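Local coordinates for protein squalene synthase HpnC (Alicyclobacillus acidocaldarius subsp. acidocaldarius, PDB 4HD1) that probably acts in squalene formation as a member of the all-helical squalene/phytoene synthase family, at residues L107-A112 with D137-L142; F147-D152 with S232-R237; S158-T163 with Q221-E226; Y184-D189 with A214-R219. One frame throughout, in Å; residues are numbered along the deposited sequence. Where two conformers were deposited one is given.

All four contacts lie in one all-helical domain of the squalene/phytoene synthase family. Contact 1 is closed first along the chain, between helices 104-118 and 137-146. The other three are concentric: contact 4 sits within the span of contact 3, and contact 3 within that of contact 2, so the chain runs out through 147-152, 158-163 and 184-189 and returns through 214-219, 221-226 and 232-237. Contacts 3 and 4 share helix 207-227, their centres about 15 Å apart; the centres of contacts 2 and 4 are about 30 Å apart. Arg141 forms a salt bridge with Asp159, and Asp137 probably a hydrogen bond with Thr163, tying the four helices of contacts 1 and 3 into one bundle.

Contact 1 of 4, residues L107-A112 with D137-L142; sequences LRLIEA and DPVGRL
The guanidinium groups of Arg108 and Arg141 meet obliquely, their planes 41° apart, so that neither presents a clear face or edge to the other. NH1 of Arg108 comes to 3.9 Å from NH1 of Arg141. Both side chains run extended from CG to NE, which carries these ends beyond the apolar part of the contact. Each has an acid partner outside the pair: Arg108 forms a salt bridge with Glu104, one turn earlier on its own helix, and Arg141 another with Asp159 of helix 152-172.

Beneath the charged ends, the pyrrolidine ring of Pro138 fits between two neighbouring side chains. Its CG touches CB of Arg108 at 3.7 Å, while its CB lies 3.7 Å from CG of Leu109, the leucine and the proline sliding past each other in opposite directions. Leu109 holds CG anti to its carbonyl carbon (chi1 -76°), and its two methyls fan out from there. CD1 reaches tip to tip with CD1 of Leu142 at 4.2 Å, and CD2 approaches CG2 of Val139 at the same distance. Replacing Leu109 by an alanine would probably open a gap against the Pro138 ring and leave the Val139 and Leu142 methyls without their partner. The helices are nearly antiparallel, with short-segment axes 9.7 Å apart, and helix 41-56 packs against Leu109, Val139 and Leu142. The contact thus joins a largely buried apolar seam to a partly exposed pair of cationic ends, where the flanking carboxylates probably offset the closeness of two positive charges.

Contact 2 of 4, residues F147-D152 with S232-R237; sequences FGCLDD and SLVPPR
Cys149 and Pro235 make the closest approach between the loop 147-152 and the segment 232-237, with SG of Cys149 3.5 Å from CD of Pro235. The thiol is set anti to its own carbonyl carbon (chi1 -67°), a rotation that carries the sulfur across to the other segment. The same sulfur meets CG1 of Val234 at 3.8 Å, and therefore rests against two consecutive residues. CG1 of Val234 takes the position anti to the carbonyl carbon and is the branch facing the cysteine, also 4.1 Å from CB of Cys149.

Farther along, Phe147 lies obliquely to Pro235 and Arg237. Its CG stands beside the backbone N with chi2 near perpendicular (-90°), which brings the CD1-CE1 side across: CD1 is 4.4 Å from CG of Pro235 and CE1 the same distance from CB of Arg237, both loose van der Waals contacts. Only the base of Arg237 takes part: its chain bends at chi2 (-95°) and leads away, to a hydrogen bond between NH1 and the carbonyl oxygen of Phe35.

Helix ends surround the contact. Gly148, with positive phi, closes the preceding helix in a Schellman motif, Asp151 caps the next one, and Pro235 occupies the N-cap of helix 236-257. Arg154, on helix 152-172, links both segments through a salt bridge to Asp151 and a hydrogen bond to the carbonyl oxygen of Leu233. The contact is a surface junction where the turn from helix 137-146 to helix 152-172 packs against the start of helix 236-257, whose Leu238 meets Phe147 and whose Ala239 and Leu242 meet Val234.

Contact 3 of 4, residues S158-T163 with Q221-E226; sequences SDATCT and QALFDE
Two long helices of the all-helical terpenoid synthase fold, 152-172 and 207-227, pack here as a roughly antiparallel pair. Their short segments run at 146° to each other and approach to 7.6 Å, a closeness consistent with the small side chain of Ala160. The packing is reciprocal: the carbonyl oxygen of Ala160 lies 3.3 Å from CB of Leu223, and CB of Ala160 lies 3.5 Å from the carbonyl oxygen of Leu223.

The two methyls of Leu223 divide their work. CD2 rests near CB of Ala160, while CD1 meets CG2 of Thr163 at 3.8 Å. Thr163 turns this methyl anti to its backbone N, and its hydroxyl probably hydrogen-bonds to Asp137 of helix 137-146. At the partly exposed end, OE1 of Glu226 touches CB of Ala160 at 4.1 Å; the carboxylate has its salt bridge with Arg156.

Phe224 starts out away from helix 152-172, yet its ring returns, bringing CE1 near the carbonyl oxygen of Thr161. A water links the helices beside this ring, in its plane at the edge: its oxygen is 2.7 Å from OG1 of Thr161, and it donates to the carbonyl oxygen of Phe224 at 3.1 Å.

Contact 4 of 4, residues Y184-D189 with A214-R219; sequences YVPRAD and ALEVDR
Asp189 and Arg219 are joined by a salt bridge at the tight centre of this contact, NH1 of Arg219 donating to OD2 of Asp189 at 2.6 Å with an N-H...O angle of 139°. The nitrogen reaches this oxygen from well above the carboxylate plane. The same NH1 donates to OE1 of Glu216, one turn back on its own helix, at 2.8 Å and 142°; here it meets the syn side of the oxygen, which lies in the guanidinium plane. One nitrogen thus holds two carboxylates in a salt-bridge network.

The acids themselves are close, OD2 of Asp189 standing 2.7 Å from OE2 of Glu216, and the arginine's charge probably steadies them both. Glu216 bends at chi2 (-50°), which folds its carboxylate back within reach of Arg219, and its OE2 also packs against CD of Pro186 at 3.4 Å. A methionine in place of Arg219 would probably leave the two carboxylates crowded together without their shared positive partner.

Packing is looser at Leu215, partly exposed like Arg219. Its CD2 touches CG of Asp189 at 4.1 Å, and its CG lies over one guanidinium face, offset toward the rim.

Trp125 of helix 125-135 packs beside the network, making a cation-pi interaction with Arg219 and touching Asp189 and Glu216. The network therefore fastens short helix 187-191, through its middle residue, to long helix 207-227, while backbone bonds from Arg187 and Ala188 to Tyr122 and Asp123 tie that short helix to the loop ahead of helix 125-135.

Contact 1 of 4, residues L107-A112 with D137-L142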
loop_
_atom_site.group_PDB
_atom_site.type_symbol
_atom_site.label_atom_id
_atom_site.label_comp_id
_atom_site.label_asym_id
_atom_site.label_seq_id
_atom_site.Cartn_x
_atom_site.Cartn_y
_atom_site.Cartn_z
ATOM N N LEU A 107 8.193 -9.883 -1.411
ATOM C CA LEU A 107 9.573 -9.382 -1.388
ATOM C C LEU A 107 9.657 -7.875 -1.649
ATOM O O LEU A 107 10.563 -7.216 -1.162
ATOM C CB LEU A 107 10.450 -10.125 -2.404
ATOM C CG LEU A 107 10.719 -11.620 -2.214
ATOM C CD1 LEU A 107 11.351 -12.202 -3.471
ATOM C CD2 LEU A 107 11.600 -11.887 -1.002
ATOM N N ARG A 108 8.716 -7.337 -2.418
ATOM C CA ARG A 108 8.708 -5.902 -2.709
ATOM C C ARG A 108 8.228 -5.069 -1.528
ATOM O O ARG A 108 8.739 -3.976 -1.283
ATOM C CB ARG A 108 7.905 -5.597 -3.968
ATOM C CG ARG A 108 8.690 -5.933 -5.215
ATOM C CD ARG A 108 7.953 -5.569 -6.483
ATOM N NE ARG A 108 8.867 -5.618 -7.620
ATOM C CZ ARG A 108 8.505 -5.447 -8.887
ATOM N NH1 ARG A 108 7.236 -5.214 -9.201
ATOM N NH2 ARG A 108 9.416 -5.512 -9.846
ATOM N N LEU A 109 7.261 -5.600 -0.791
ATOM C CA LEU A 109 6.772 -4.942 0.415
ATOM C C LEU A 109 7.852 -4.876 1.484
ATOM O O LEU A 109 7.927 -3.896 2.230
ATOM C CB LEU A 109 5.538 -5.659 0.955
ATOM C CG LEU A 109 4.280 -5.369 0.146
ATOM C CD1 LEU A 109 3.232 -6.439 0.408
ATOM C CD2 LEU A 109 3.753 -3.967 0.443
ATOM N N ILE A 110 8.671 -5.929 1.546
ATOM C CA ILE A 110 9.833 -5.995 2.437
ATOM C C ILE A 110 10.864 -4.953 2.007
ATOM O O ILE A 110 11.386 -4.210 2.836
ATOM C CB ILE A 110 10.450 -7.419 2.469
ATOM C CG1 ILE A 110 9.550 -8.361 3.279
ATOM C CG2 ILE A 110 11.866 -7.402 3.042
ATOM C CD1 ILE A 110 9.937 -9.822 3.205
ATOM N N GLU A 111 11.127 -4.901 0.703
ATOM C CA GLU A 111 12.045 -3.932 0.109
ATOM C C GLU A 111 11.571 -2.486 0.293
ATOM O O GLU A 111 12.395 -1.591 0.438
ATOM C CB GLU A 111 12.275 -4.260 -1.375
ATOM C CG GLU A 111 13.148 -3.277 -2.155
ATOM C CD GLU A 111 14.629 -3.354 -1.809
ATOM O OE1 GLU A 111 15.023 -4.196 -0.968
ATOM O OE2 GLU A 111 15.405 -2.560 -2.387
ATOM N N ALA A 112 10.255 -2.267 0.307
ATOM C CA ALA A 112 9.690 -0.928 0.516
ATOM C C ALA A 112 10.195 -0.300 1.812
ATOM O O ALA A 112 10.494 0.892 1.858
ATOM C CB ALA A 112 8.171 -0.974 0.512
ATOM N N ASP A 137 1.842 -0.696 -5.013
ATOM C CA ASP A 137 1.491 -1.692 -6.043
ATOM C C ASP A 137 1.378 -3.147 -5.550
ATOM O O ASP A 137 0.464 -3.854 -5.968
ATOM C CB ASP A 137 2.481 -1.656 -7.214
ATOM C CG ASP A 137 2.469 -0.335 -7.971
ATOM O OD1 ASP A 137 1.709 0.593 -7.587
ATOM O OD2 ASP A 137 3.237 -0.237 -8.962
ATOM N N PRO A 138 2.310 -3.613 -4.683
ATOM C CA PRO A 138 2.217 -5.045 -4.381
ATOM C C PRO A 138 0.917 -5.475 -3.681
ATOM O O PRO A 138 0.472 -6.602 -3.887
ATOM C CB PRO A 138 3.447 -5.299 -3.505
ATOM C CG PRO A 138 4.418 -4.239 -3.920
ATOM C CD PRO A 138 3.552 -3.029 -4.138
ATOM N N VAL A 139 0.299 -4.585 -2.900
ATOM C CA VAL A 139 -0.970 -4.893 -2.224
ATOM C C VAL A 139 -2.057 -5.222 -3.249
ATOM O O VAL A 139 -2.730 -6.270 -3.159
ATOM C CB VAL A 139 -1.446 -3.731 -1.327
ATOM C CG1 VAL A 139 -2.683 -4.148 -0.541
ATOM C CG2 VAL A 139 -0.338 -3.298 -0.368
ATOM N N GLY A 140 -2.212 -4.319 -4.224
ATOM C CA GLY A 140 -3.157 -4.481 -5.320
ATOM C C GLY A 140 -2.965 -5.785 -6.062
ATOM O O GLY A 140 -3.934 -6.486 -6.353
ATOM N N ARG A 141 -1.711 -6.124 -6.348
ATOM C CA ARG A 141 -1.385 -7.372 -7.043
ATOM C C ARG A 141 -1.799 -8.634 -6.266
ATOM O O ARG A 141 -2.339 -9.585 -6.852
ATOM C CB ARG A 141 0.099 -7.399 -7.415
ATOM C CG ARG A 141 0.442 -6.343 -8.456
ATOM C CD ARG A 141 1.906 -6.332 -8.858
ATOM N NE ARG A 141 2.073 -5.481 -10.033
ATOM C CZ ARG A 141 3.042 -5.607 -10.937
ATOM N NH1 ARG A 141 3.970 -6.548 -10.809
ATOM N NH2 ARG A 141 3.081 -4.785 -11.977
ATOM N N LEU A 142 -1.560 -8.624 -4.952
ATOM C CA LEU A 142 -1.972 -9.718 -4.072
ATOM C C LEU A 142 -3.496 -9.827 -3.960
ATOM O O LEU A 142 -4.036 -10.935 -3.929
ATOM C CB LEU A 142 -1.331 -9.579 -2.684
ATOM C CG LEU A 142 0.199 -9.688 -2.635
ATOM C CD1 LEU A 142 0.744 -9.314 -1.267
ATOM C CD2 LEU A 142 0.686 -11.070 -3.063
#

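Contact 2 of 4, residues F147-D152 with S232-R237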
loop_
_atom_site.group_PDB
_atom_site.type_symbol
_atom_site.label_atom_id
_atom_site.label_comp_id
_atom_site.label_asym_id
_atom_site.label_seq_id
_atom_site.Cartn_x
_atom_site.Cartn_y
_atom_site.Cartn_z
ATOM N N PHE A 147 -8.426 -13.019 -5.641
ATOM C CA PHE A 147 -9.640 -13.152 -6.454
ATOM C C PHE A 147 -9.478 -13.931 -7.769
ATOM O O PHE A 147 -10.434 -14.039 -8.531
ATOM C CB PHE A 147 -10.201 -11.761 -6.775
ATOM C CG PHE A 147 -11.060 -11.184 -5.688
ATOM C CD1 PHE A 147 -12.437 -11.424 -5.672
ATOM C CD2 PHE A 147 -10.502 -10.399 -4.677
ATOM C CE1 PHE A 147 -13.242 -10.893 -4.671
ATOM C CE2 PHE A 147 -11.305 -9.861 -3.678
ATOM C CZ PHE A 147 -12.677 -10.113 -3.673
ATOM N N GLY A 148 -8.285 -14.461 -8.040
ATOM C CA GLY A 148 -8.002 -15.145 -9.311
ATOM C C GLY A 148 -7.954 -14.222 -10.525
ATOM O O GLY A 148 -8.368 -14.603 -11.627
ATOM N N CYS A 149 -7.442 -13.010 -10.328
ATOM C CA CYS A 149 -7.425 -12.002 -11.386
ATOM C C CYS A 149 -6.034 -11.469 -11.709
ATOM O O CYS A 149 -5.908 -10.403 -12.308
ATOM C CB CYS A 149 -8.341 -10.833 -11.015
ATOM S SG CYS A 149 -10.087 -11.279 -10.965
ATOM N N LEU A 150 -4.992 -12.201 -11.329
ATOM C CA LEU A 150 -3.631 -11.682 -11.489
ATOM C C LEU A 150 -2.940 -12.077 -12.806
ATOM O O LEU A 150 -2.397 -13.176 -12.944
ATOM C CB LEU A 150 -2.756 -12.010 -10.270
ATOM C CG LEU A 150 -1.364 -11.361 -10.239
ATOM C CD1 LEU A 150 -1.408 -9.842 -10.384
ATOM C CD2 LEU A 150 -0.626 -11.764 -8.967
ATOM N N ASP A 151 -2.984 -11.157 -13.765
ATOM C CA ASP A 151 -2.208 -11.247 -14.997
ATOM C C ASP A 151 -1.615 -9.865 -15.245
ATOM O O ASP A 151 -1.964 -8.907 -14.541
ATOM C CB ASP A 151 -3.087 -11.686 -16.169
ATOM C CG ASP A 151 -4.300 -10.797 -16.355
ATOM O OD1 ASP A 151 -4.143 -9.584 -16.607
ATOM O OD2 ASP A 151 -5.423 -11.313 -16.250
ATOM N N ASP A 152 -0.743 -9.755 -16.247
ATOM C CA ASP A 152 0.003 -8.517 -16.491
ATOM C C ASP A 152 -0.879 -7.325 -16.831
ATOM O O ASP A 152 -0.597 -6.202 -16.404
ATOM C CB ASP A 152 1.056 -8.718 -17.584
ATOM C CG ASP A 152 2.150 -9.696 -17.177
ATOM O OD1 ASP A 152 2.137 -10.188 -16.027
ATOM O OD2 ASP A 152 3.028 -9.978 -18.016
ATOM N N SER A 232 -14.058 -3.158 -14.720
ATOM C CA SER A 232 -14.848 -3.912 -15.698
ATOM C C SER A 232 -14.294 -5.309 -15.985
ATOM O O SER A 232 -14.839 -6.026 -16.828
ATOM C CB SER A 232 -14.957 -3.139 -17.015
ATOM O OG SER A 232 -15.366 -1.806 -16.789
ATOM N N LEU A 233 -13.219 -5.690 -15.297
ATOM C CA LEU A 233 -12.469 -6.899 -15.652
ATOM C C LEU A 233 -12.363 -7.913 -14.511
ATOM O O LEU A 233 -11.598 -8.886 -14.600
ATOM C CB LEU A 233 -11.063 -6.519 -16.141
ATOM C CG LEU A 233 -10.919 -5.435 -17.221
ATOM C CD1 LEU A 233 -9.450 -5.189 -17.542
ATOM C CD2 LEU A 233 -11.673 -5.815 -18.487
ATOM N N VAL A 234 -13.129 -7.687 -13.443
ATOM C CA VAL A 234 -13.029 -8.507 -12.230
ATOM C C VAL A 234 -14.418 -8.896 -11.716
ATOM O O VAL A 234 -15.405 -8.288 -12.133
ATOM C CB VAL A 234 -12.213 -7.787 -11.126
ATOM C CG1 VAL A 234 -10.785 -7.548 -11.592
ATOM C CG2 VAL A 234 -12.867 -6.469 -10.719
ATOM N N PRO A 235 -14.507 -9.907 -10.817
ATOM C CA PRO A 235 -15.813 -10.229 -10.220
ATOM C C PRO A 235 -16.440 -8.985 -9.564
ATOM O O PRO A 235 -15.702 -8.135 -9.052
ATOM C CB PRO A 235 -15.464 -11.288 -9.168
ATOM C CG PRO A 235 -14.219 -11.933 -9.680
ATOM C CD PRO A 235 -13.451 -10.825 -10.344
ATOM N N PRO A 236 -17.785 -8.861 -9.604
ATOM C CA PRO A 236 -18.462 -7.646 -9.092
ATOM C C PRO A 236 -18.116 -7.270 -7.635
ATOM O O PRO A 236 -18.050 -6.083 -7.302
ATOM C CB PRO A 236 -19.964 -7.962 -9.239
ATOM C CG PRO A 236 -20.076 -9.247 -9.989
ATOM C CD PRO A 236 -18.707 -9.785 -10.296
ATOM N N ARG A 237 -17.885 -8.266 -6.786
ATOM C CA ARG A 237 -17.447 -8.009 -5.415
ATOM C C ARG A 237 -16.104 -7.265 -5.376
ATOM O O ARG A 237 -15.969 -6.267 -4.664
ATOM C CB ARG A 237 -17.367 -9.308 -4.618
ATOM C CG ARG A 237 -18.707 -9.987 -4.385
ATOM C CD ARG A 237 -19.269 -9.591 -3.039
ATOM N NE ARG A 237 -19.903 -10.723 -2.364
ATOM C CZ ARG A 237 -19.918 -10.902 -1.047
ATOM N NH1 ARG A 237 -19.312 -10.033 -0.245
ATOM N NH2 ARG A 237 -20.527 -11.964 -0.533
#

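Contact 3 of 4, residues S158-T163 with Q221-E226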
loop_
_atom_site.group_PDB
_atom_site.type_symbol
_atom_site.label_atom_id
_atom_site.label_comp_id
_atom_site.label_asym_id
_atom_site.label_seq_id
_atom_site.Cartn_x
_atom_site.Cartn_y
_atom_site.Cartn_z
ATOM N N SER A 158 -4.197 -2.168 -11.936
ATOM C CA SER A 158 -4.170 -2.153 -10.473
ATOM C C SER A 158 -3.094 -1.187 -9.972
ATOM O O SER A 158 -3.365 -0.344 -9.108
ATOM C CB SER A 158 -3.943 -3.566 -9.924
ATOM O OG SER A 158 -3.631 -3.541 -8.544
ATOM N N ASP A 159 -1.893 -1.294 -10.542
ATOM C CA ASP A 159 -0.780 -0.416 -10.167
ATOM C C ASP A 159 -1.126 1.073 -10.331
ATOM O O ASP A 159 -0.780 1.889 -9.466
ATOM C CB ASP A 159 0.488 -0.762 -10.954
ATOM C CG ASP A 159 1.003 -2.181 -10.674
ATOM O OD1 ASP A 159 0.581 -2.841 -9.683
ATOM O OD2 ASP A 159 1.850 -2.637 -11.473
ATOM N N ALA A 160 -1.818 1.429 -11.416
ATOM C CA ALA A 160 -2.239 2.817 -11.613
ATOM C C ALA A 160 -3.060 3.301 -10.413
ATOM O O ALA A 160 -2.855 4.410 -9.916
ATOM C CB ALA A 160 -3.021 2.978 -12.915
ATOM N N THR A 161 -3.967 2.454 -9.935
ATOM C CA THR A 161 -4.834 2.798 -8.808
ATOM C C THR A 161 -4.084 2.829 -7.474
ATOM O O THR A 161 -4.189 3.810 -6.718
ATOM C CB THR A 161 -6.019 1.825 -8.704
ATOM O OG1 THR A 161 -6.733 1.839 -9.940
ATOM C CG2 THR A 161 -6.965 2.235 -7.580
ATOM N N CYS A 162 -3.345 1.759 -7.184
ATOM C CA CYS A 162 -2.554 1.697 -5.957
ATOM C C CYS A 162 -1.581 2.894 -5.853
ATOM O O CYS A 162 -1.509 3.546 -4.811
ATOM C CB CYS A 162 -1.854 0.341 -5.825
ATOM S SG CYS A 162 -2.971 -0.986 -5.304
ATOM N N THR A 163 -0.885 3.210 -6.944
ATOM C CA THR A 163 0.004 4.384 -6.994
ATOM C C THR A 163 -0.754 5.708 -6.822
ATOM O O THR A 163 -0.313 6.586 -6.061
ATOM C CB THR A 163 0.827 4.409 -8.297
ATOM O OG1 THR A 163 1.736 3.302 -8.295
ATOM C CG2 THR A 163 1.611 5.712 -8.443
ATOM N N GLN A 221 -4.997 11.893 -10.372
ATOM C CA GLN A 221 -6.314 11.825 -10.999
ATOM C C GLN A 221 -6.262 11.050 -12.322
ATOM O O GLN A 221 -7.136 10.230 -12.597
ATOM C CB GLN A 221 -6.900 13.228 -11.191
ATOM C CG GLN A 221 -8.359 13.247 -11.634
ATOM C CD GLN A 221 -9.296 12.596 -10.628
ATOM O OE1 GLN A 221 -9.475 13.092 -9.506
ATOM N NE2 GLN A 221 -9.906 11.483 -11.029
ATOM N N ALA A 222 -5.223 11.298 -13.119
ATOM C CA ALA A 222 -5.019 10.585 -14.382
ATOM C C ALA A 222 -4.786 9.099 -14.137
ATOM O O ALA A 222 -5.254 8.253 -14.907
ATOM C CB ALA A 222 -3.857 11.189 -15.160
ATOM N N LEU A 223 -4.075 8.784 -13.058
ATOM C CA LEU A 223 -3.860 7.390 -12.667
ATOM C C LEU A 223 -5.147 6.693 -12.202
ATOM O O LEU A 223 -5.403 5.545 -12.576
ATOM C CB LEU A 223 -2.735 7.272 -11.631
ATOM C CG LEU A 223 -1.325 7.531 -12.197
ATOM C CD1 LEU A 223 -0.317 7.728 -11.070
ATOM C CD2 LEU A 223 -0.883 6.431 -13.168
ATOM N N PHE A 224 -5.956 7.389 -11.407
ATOM C CA PHE A 224 -7.302 6.910 -11.092
ATOM C C PHE A 224 -8.122 6.626 -12.356
ATOM O O PHE A 224 -8.699 5.547 -12.482
ATOM C CB PHE A 224 -8.050 7.881 -10.167
ATOM C CG PHE A 224 -7.653 7.760 -8.726
ATOM C CD1 PHE A 224 -7.704 6.525 -8.078
ATOM C CD2 PHE A 224 -7.228 8.875 -8.007
ATOM C CE1 PHE A 224 -7.330 6.408 -6.748
ATOM C CE2 PHE A 224 -6.851 8.759 -6.674
ATOM C CZ PHE A 224 -6.905 7.524 -6.047
ATOM N N ASP A 225 -8.148 7.587 -13.286
ATOM C CA ASP A 225 -8.878 7.447 -14.554
ATOM C C ASP A 225 -8.449 6.219 -15.350
ATOM O O ASP A 225 -9.285 5.507 -15.889
ATOM C CB ASP A 225 -8.708 8.694 -15.427
ATOM C CG ASP A 225 -9.333 9.937 -14.817
ATOM O OD1 ASP A 225 -10.020 9.825 -13.777
ATOM O OD2 ASP A 225 -9.129 11.033 -15.388
ATOM N N GLU A 226 -7.143 5.980 -15.424
ATOM C CA GLU A 226 -6.619 4.781 -16.073
ATOM C C GLU A 226 -6.949 3.508 -15.270
ATOM O O GLU A 226 -7.304 2.477 -15.845
ATOM C CB GLU A 226 -5.110 4.912 -16.295
ATOM C CG GLU A 226 -4.533 3.912 -17.286
ATOM C CD GLU A 226 -3.009 3.837 -17.261
ATOM O OE1 GLU A 226 -2.350 4.669 -16.586
ATOM O OE2 GLU A 226 -2.463 2.928 -17.929
HETATM O O HOH W 1 -8.762 3.583 -10.102
#

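Contact 4 of 4, residues Y184-D189 with A214-R219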
loop_
_atom_site.group_PDB
_atom_site.type_symbol
_atom_site.label_atom_id
_atom_site.label_comp_id
_atom_site.label_asym_id
_atom_site.label_seq_id
_atom_site.Cartn_x
_atom_site.Cartn_y
_atom_site.Cartn_z
ATOM N N TYR A 184 8.012 13.833 0.420
ATOM C CA TYR A 184 7.734 13.004 -0.749
ATOM C C TYR A 184 7.498 13.821 -2.017
ATOM O O TYR A 184 7.565 13.278 -3.126
ATOM C CB TYR A 184 6.548 12.069 -0.475
ATOM C CG TYR A 184 6.869 11.002 0.545
ATOM C CD1 TYR A 184 7.585 9.859 0.182
ATOM C CD2 TYR A 184 6.482 11.142 1.876
ATOM C CE1 TYR A 184 7.903 8.879 1.114
ATOM C CE2 TYR A 184 6.790 10.163 2.817
ATOM C CZ TYR A 184 7.498 9.032 2.431
ATOM O OH TYR A 184 7.809 8.058 3.356
ATOM N N VAL A 185 7.224 15.116 -1.856
ATOM C CA VAL A 185 7.056 16.004 -3.008
ATOM C C VAL A 185 8.370 16.022 -3.784
ATOM O O VAL A 185 9.405 16.318 -3.204
ATOM C CB VAL A 185 6.667 17.439 -2.594
ATOM C CG1 VAL A 185 6.329 18.263 -3.821
ATOM C CG2 VAL A 185 5.478 17.424 -1.650
ATOM N N PRO A 186 8.342 15.665 -5.081
ATOM C CA PRO A 186 9.587 15.615 -5.855
ATOM C C PRO A 186 10.281 16.977 -5.956
ATOM O O PRO A 186 9.610 18.006 -6.128
ATOM C CB PRO A 186 9.126 15.130 -7.233
ATOM C CG PRO A 186 7.858 14.391 -6.963
ATOM C CD PRO A 186 7.196 15.160 -5.860
ATOM N N ARG A 187 11.611 16.960 -5.862
ATOM C CA ARG A 187 12.438 18.168 -5.873
ATOM C C ARG A 187 12.322 18.944 -7.191
ATOM O O ARG A 187 12.235 20.172 -7.183
ATOM C CB ARG A 187 13.908 17.815 -5.580
ATOM C CG ARG A 187 14.674 18.883 -4.800
ATOM C CD ARG A 187 16.178 18.612 -4.740
ATOM N NE ARG A 187 16.623 18.125 -3.436
ATOM C CZ ARG A 187 16.487 16.868 -3.018
ATOM N NH1 ARG A 187 15.912 15.965 -3.801
ATOM N NH2 ARG A 187 16.923 16.518 -1.816
ATOM N N ALA A 188 12.306 18.220 -8.311
ATOM C CA ALA A 188 12.212 18.817 -9.646
ATOM C C ALA A 188 10.850 19.448 -9.930
ATOM O O ALA A 188 10.769 20.466 -10.614
ATOM C CB ALA A 188 12.564 17.793 -10.716
ATOM N N ASP A 189 9.788 18.848 -9.395
ATOM C CA ASP A 189 8.434 19.382 -9.569
ATOM C C ASP A 189 8.217 20.664 -8.766
ATOM O O ASP A 189 7.402 21.506 -9.149
ATOM C CB ASP A 189 7.371 18.339 -9.205
ATOM C CG ASP A 189 7.451 17.087 -10.065
ATOM O OD1 ASP A 189 8.184 17.081 -11.074
ATOM O OD2 ASP A 189 6.778 16.095 -9.726
ATOM N N ALA A 214 -0.755 20.874 -7.141
ATOM C CA ALA A 214 -1.724 20.734 -8.233
ATOM C C ALA A 214 -1.247 19.773 -9.315
ATOM O O ALA A 214 -2.022 18.950 -9.788
ATOM C CB ALA A 214 -2.073 22.092 -8.830
ATOM N N LEU A 215 0.027 19.866 -9.689
ATOM C CA LEU A 215 0.602 18.949 -10.672
ATOM C C LEU A 215 0.520 17.487 -10.216
ATOM O O LEU A 215 0.210 16.601 -11.017
ATOM C CB LEU A 215 2.053 19.321 -10.984
ATOM C CG LEU A 215 2.749 18.450 -12.038
ATOM C CD1 LEU A 215 2.113 18.630 -13.412
ATOM C CD2 LEU A 215 4.243 18.729 -12.092
ATOM N N GLU A 216 0.798 17.247 -8.936
ATOM C CA GLU A 216 0.732 15.893 -8.370
ATOM C C GLU A 216 -0.703 15.373 -8.337
ATOM O O GLU A 216 -0.964 14.225 -8.704
ATOM C CB GLU A 216 1.348 15.833 -6.961
ATOM C CG GLU A 216 2.727 16.470 -6.806
ATOM C CD GLU A 216 3.749 16.019 -7.844
ATOM O OE1 GLU A 216 3.490 15.074 -8.618
ATOM O OE2 GLU A 216 4.835 16.623 -7.885
ATOM N N VAL A 217 -1.621 16.234 -7.899
ATOM C CA VAL A 217 -3.045 15.924 -7.872
ATOM C C VAL A 217 -3.535 15.484 -9.257
ATOM O O VAL A 217 -4.207 14.456 -9.375
ATOM C CB VAL A 217 -3.868 17.117 -7.331
ATOM C CG1 VAL A 217 -5.366 16.887 -7.514
ATOM C CG2 VAL A 217 -3.539 17.358 -5.864
ATOM N N ASP A 218 -3.172 16.244 -10.292
ATOM C CA ASP A 218 -3.517 15.916 -11.679
ATOM C C ASP A 218 -2.957 14.562 -12.109
ATOM O O ASP A 218 -3.655 13.782 -12.758
ATOM C CB ASP A 218 -3.011 16.996 -12.648
ATOM C CG ASP A 218 -3.690 18.348 -12.452
ATOM O OD1 ASP A 218 -4.568 18.483 -11.572
ATOM O OD2 ASP A 218 -3.331 19.289 -13.195
ATOM N N ARG A 219 -1.699 14.296 -11.755
ATOM C CA ARG A 219 -1.041 13.030 -12.082
ATOM C C ARG A 219 -1.795 11.848 -11.477
ATOM O O ARG A 219 -1.995 10.818 -12.138
ATOM C CB ARG A 219 0.398 13.022 -11.571
ATOM C CG ARG A 219 1.380 13.834 -12.396
ATOM C CD ARG A 219 2.796 13.497 -11.963
ATOM N NE ARG A 219 3.821 14.124 -12.798
ATOM C CZ ARG A 219 4.713 15.006 -12.358
ATOM N NH1 ARG A 219 4.721 15.379 -11.086
ATOM N NH2 ARG A 219 5.604 15.517 -13.195
#